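Long-range contact in OBody AM1L10 (Pyrobaculum aerophilum, PDB 4GN3), which serves as an engineered binding protein built on an OB-fold scaffold, held here in complex with another protein: residues I85-K90 with E100-E105. Residues are numbered along the deposited sequence; the frame is centred on the assembly and turned at random.
Sequences IVEASK and EIFPSE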
ATOM      1  N   ILE B  85      12.667 -12.198  -0.857  1.00 19.83           N
ATOM      2  CA  ILE B  85      13.252 -12.018  -2.179  1.00 20.09           C
ATOM      3  C   ILE B  85      13.200 -10.539  -2.523  1.00 19.64           C
ATOM      4  O   ILE B  85      12.155  -9.903  -2.371  1.00 19.29           O
ATOM      5  CB  ILE B  85      12.477 -12.811  -3.257  1.00 20.30           C
ATOM      6  CG1 ILE B  85      12.348 -14.299  -2.875  1.00 21.47           C
ATOM      7  CG2 ILE B  85      13.110 -12.633  -4.634  1.00 21.00           C
ATOM      8  CD1 ILE B  85      13.658 -15.046  -2.732  1.00 21.33           C
ATOM      9  N   VAL B  86      14.328 -10.000  -2.970  1.00 19.52           N
ATOM     10  CA  VAL B  86      14.371  -8.612  -3.399  1.00 20.14           C
ATOM     11  C   VAL B  86      13.611  -8.476  -4.712  1.00 20.99           C
ATOM     12  O   VAL B  86      13.771  -9.289  -5.628  1.00 20.88           O
ATOM     13  CB  VAL B  86      15.812  -8.084  -3.554  1.00 19.82           C
ATOM     14  CG1 VAL B  86      15.791  -6.629  -4.003  1.00 19.66           C
ATOM     15  CG2 VAL B  86      16.566  -8.201  -2.231  1.00 19.97           C
ATOM     16  N   GLU B  87      12.769  -7.450  -4.782  1.00 21.92           N
ATOM     17  CA  GLU B  87      12.018  -7.162  -5.991  1.00 23.69           C
ATOM     18  C   GLU B  87      12.207  -5.686  -6.317  1.00 25.04           C
ATOM     19  O   GLU B  87      11.870  -4.820  -5.511  1.00 23.27           O
ATOM     20  CB  GLU B  87      10.537  -7.520  -5.811  1.00 24.24           C
ATOM     21  CG  GLU B  87      10.328  -8.995  -5.451  1.00 25.76           C
ATOM     22  CD  GLU B  87       8.872  -9.435  -5.440  1.00 26.91           C
ATOM     23  OE1 GLU B  87       8.627 -10.635  -5.692  1.00 26.54           O
ATOM     24  OE2 GLU B  87       7.976  -8.604  -5.169  1.00 26.53           O
ATOM     25  N   ALA B  88      12.797  -5.417  -7.481  1.00 26.51           N
ATOM     26  CA  ALA B  88      13.026  -4.049  -7.935  1.00 30.08           C
ATOM     27  C   ALA B  88      11.707  -3.465  -8.419  1.00 33.58           C
ATOM     28  O   ALA B  88      10.910  -4.175  -9.022  1.00 33.79           O
ATOM     29  CB  ALA B  88      14.063  -4.020  -9.046  1.00 29.53           C
ATOM     30  N   SER B  89      11.484  -2.184  -8.127  1.00 38.63           N
ATOM     31  CA  SER B  89      10.253  -1.477  -8.491  1.00 43.13           C
ATOM     32  C   SER B  89       9.996  -1.543  -9.980  1.00 45.81           C
ATOM     33  O   SER B  89      10.927  -1.437 -10.781  1.00 44.85           O
ATOM     34  CB  SER B  89      10.322  -0.015  -8.042  1.00 44.65           C
ATOM     35  OG  SER B  89       9.179   0.711  -8.461  1.00 47.92           O
ATOM     36  N   LYS B  90       8.727  -1.719 -10.337  1.00 51.49           N
ATOM     37  CA  LYS B  90       8.310  -1.773 -11.739  1.00 55.67           C
ATOM     38  C   LYS B  90       8.383  -0.386 -12.384  1.00 58.65           C
ATOM     39  O   LYS B  90       8.564  -0.266 -13.603  1.00 60.42           O
ATOM     40  CB  LYS B  90       6.901  -2.366 -11.863  1.00 57.09           C
ATOM     41  CG  LYS B  90       6.738  -3.722 -11.183  1.00 57.98           C
ATOM     42  CD  LYS B  90       5.415  -4.394 -11.522  1.00 59.16           C
ATOM     43  CE  LYS B  90       5.481  -5.117 -12.860  1.00 61.14           C
ATOM     44  NZ  LYS B  90       4.199  -5.804 -13.184  1.00 61.96           N
ATOM     45  N   GLU B 100      12.067  -3.354  -2.922  1.00 23.47           N
ATOM     46  CA  GLU B 100      11.331  -3.893  -1.782  1.00 23.80           C
ATOM     47  C   GLU B 100      11.660  -5.373  -1.578  1.00 22.49           C
ATOM     48  O   GLU B 100      12.342  -5.990  -2.410  1.00 22.42           O
ATOM     49  CB  GLU B 100       9.822  -3.704  -1.975  1.00 24.68           C
ATOM     50  CG  GLU B 100       9.273  -4.472  -3.168  1.00 26.12           C
ATOM     51  CD  GLU B 100       7.908  -3.991  -3.630  1.00 27.32           C
ATOM     52  OE1 GLU B 100       7.459  -4.414  -4.703  1.00 28.36           O
ATOM     53  OE2 GLU B 100       7.262  -3.211  -2.915  1.00 28.23           O
ATOM     54  N   ILE B 101      11.163  -5.930  -0.474  1.00 21.46           N
ATOM     55  CA  ILE B 101      11.364  -7.341  -0.142  1.00 21.40           C
ATOM     56  C   ILE B 101      10.028  -8.063   0.019  1.00 21.32           C
ATOM     57  O   ILE B 101       9.127  -7.600   0.733  1.00 21.47           O
ATOM     58  CB  ILE B 101      12.240  -7.531   1.133  1.00 20.98           C
ATOM     59  CG1 ILE B 101      13.653  -6.968   0.906  1.00 21.02           C
ATOM     60  CG2 ILE B 101      12.306  -9.004   1.523  1.00 21.61           C
ATOM     61  CD1 ILE B 101      14.520  -6.871   2.157  1.00 20.52           C
ATOM     62  N   PHE B 102       9.916  -9.202  -0.662  1.00 20.90           N
ATOM     63  CA  PHE B 102       8.763 -10.078  -0.551  1.00 22.28           C
ATOM     64  C   PHE B 102       9.168 -11.170   0.437  1.00 21.31           C
ATOM     65  O   PHE B 102       9.999 -12.010   0.106  1.00 19.99           O
ATOM     66  CB  PHE B 102       8.434 -10.661  -1.935  1.00 24.70           C
ATOM     67  CG  PHE B 102       7.152 -11.448  -1.986  1.00 27.94           C
ATOM     68  CD1 PHE B 102       5.935 -10.860  -1.638  1.00 29.70           C
ATOM     69  CD2 PHE B 102       7.154 -12.776  -2.414  1.00 30.34           C
ATOM     70  CE1 PHE B 102       4.750 -11.585  -1.700  1.00 30.04           C
ATOM     71  CE2 PHE B 102       5.973 -13.510  -2.476  1.00 30.86           C
ATOM     72  CZ  PHE B 102       4.771 -12.910  -2.119  1.00 31.42           C
ATOM     73  N   PRO B 103       8.602 -11.146   1.663  1.00 21.62           N
ATOM     74  CA  PRO B 103       9.121 -11.996   2.739  1.00 21.55           C
ATOM     75  C   PRO B 103       8.657 -13.453   2.698  1.00 22.02           C
ATOM     76  O   PRO B 103       7.522 -13.744   2.320  1.00 22.95           O
ATOM     77  CB  PRO B 103       8.571 -11.320   3.999  1.00 21.14           C
ATOM     78  CG  PRO B 103       7.262 -10.745   3.565  1.00 21.08           C
ATOM     79  CD  PRO B 103       7.437 -10.354   2.108  1.00 21.20           C
ATOM     80  N   SER B 104       9.535 -14.356   3.112  1.00 22.56           N
ATOM     81  CA  SER B 104       9.132 -15.725   3.431  1.00 23.72           C
ATOM     82  C   SER B 104       9.176 -15.968   4.940  1.00 23.95           C
ATOM     83  O   SER B 104       8.459 -16.822   5.460  1.00 25.99           O
ATOM     84  CB  SER B 104      10.016 -16.736   2.707  1.00 23.14           C
ATOM     85  OG  SER B 104      11.380 -16.551   3.056  1.00 23.14           O
ATOM     86  N   GLU B 105      10.022 -15.220   5.640  1.00 24.37           N
ATOM     87  CA  GLU B 105      10.146 -15.356   7.091  1.00 24.49           C
ATOM     88  C   GLU B 105      10.179 -13.991   7.773  1.00 23.36           C
ATOM     89  O   GLU B 105      10.892 -13.085   7.328  1.00 22.37           O
ATOM     90  CB  GLU B 105      11.421 -16.130   7.453  1.00 25.56           C
ATOM     91  CG  GLU B 105      11.463 -17.579   6.990  1.00 27.48           C
ATOM     92  CD  GLU B 105      12.814 -18.239   7.246  1.00 29.64           C
ATOM     93  OE1 GLU B 105      13.140 -19.216   6.542  1.00 31.07           O
ATOM     94  OE2 GLU B 105      13.565 -17.775   8.134  1.00 29.96           O
TER
HETATM   95  O   HOH W   1       7.213  -6.337  -6.275  1.00 30.19           O
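The side chain of Glu87 reaches across to Phe102 and lays its carboxylate carbon CD against CB of Phe102, 3.7 Å away. With CG anti to its own carbonyl carbon (chi1 -58°) and the chain extended beyond, Glu87 spans the gap to the neighbouring strand. Its carboxylate meets the aromatic side chain obliquely, the two planes only 5° apart, and OE1 of Glu87 lies 4.1 Å from CG of Phe102. The outer end of the ring leads away, to Tyr57 and a cation-pi contact with Lys62.

Glu100 extends on the same face of the sheet, passing its CG 3.5 Å from the backbone O of Glu87. A water donates to both acids, at 2.6 Å from OE2 of Glu87 and 2.5 Å from OE1 of Glu100. Tyr57 OH also bonds to OE2 of Glu87, while OE1 of Glu100 makes a salt bridge to a basic side chain of the partner protein. An alanine in place of Glu87 would probably leave the water and Tyr57 OH without this acceptor and uncover CB of Phe102.

Beneath these groups the antiparallel strands are joined by two hydrogen-bonded pairs, Ile85 with Phe102 and Glu87 with Glu100; the bond from Phe102 N to Ile85 O is nearly straight (176°). Between them, Val86 and Ile101 form a non-hydrogen-bonded pair facing the interior of the barrel, where both pack on Val25. This hairpin joins strand 79-88 to strand 99-103, whose other edge runs parallel to strand 54-59, the pairing that closes an OB barrel.

OE2 of Glu87 and OE1 of Glu100 stand 4.2 Å apart, a repulsion that the bridging water and the partner's positive charge probably ease, with Glu100 at the interface and Glu87 next to it.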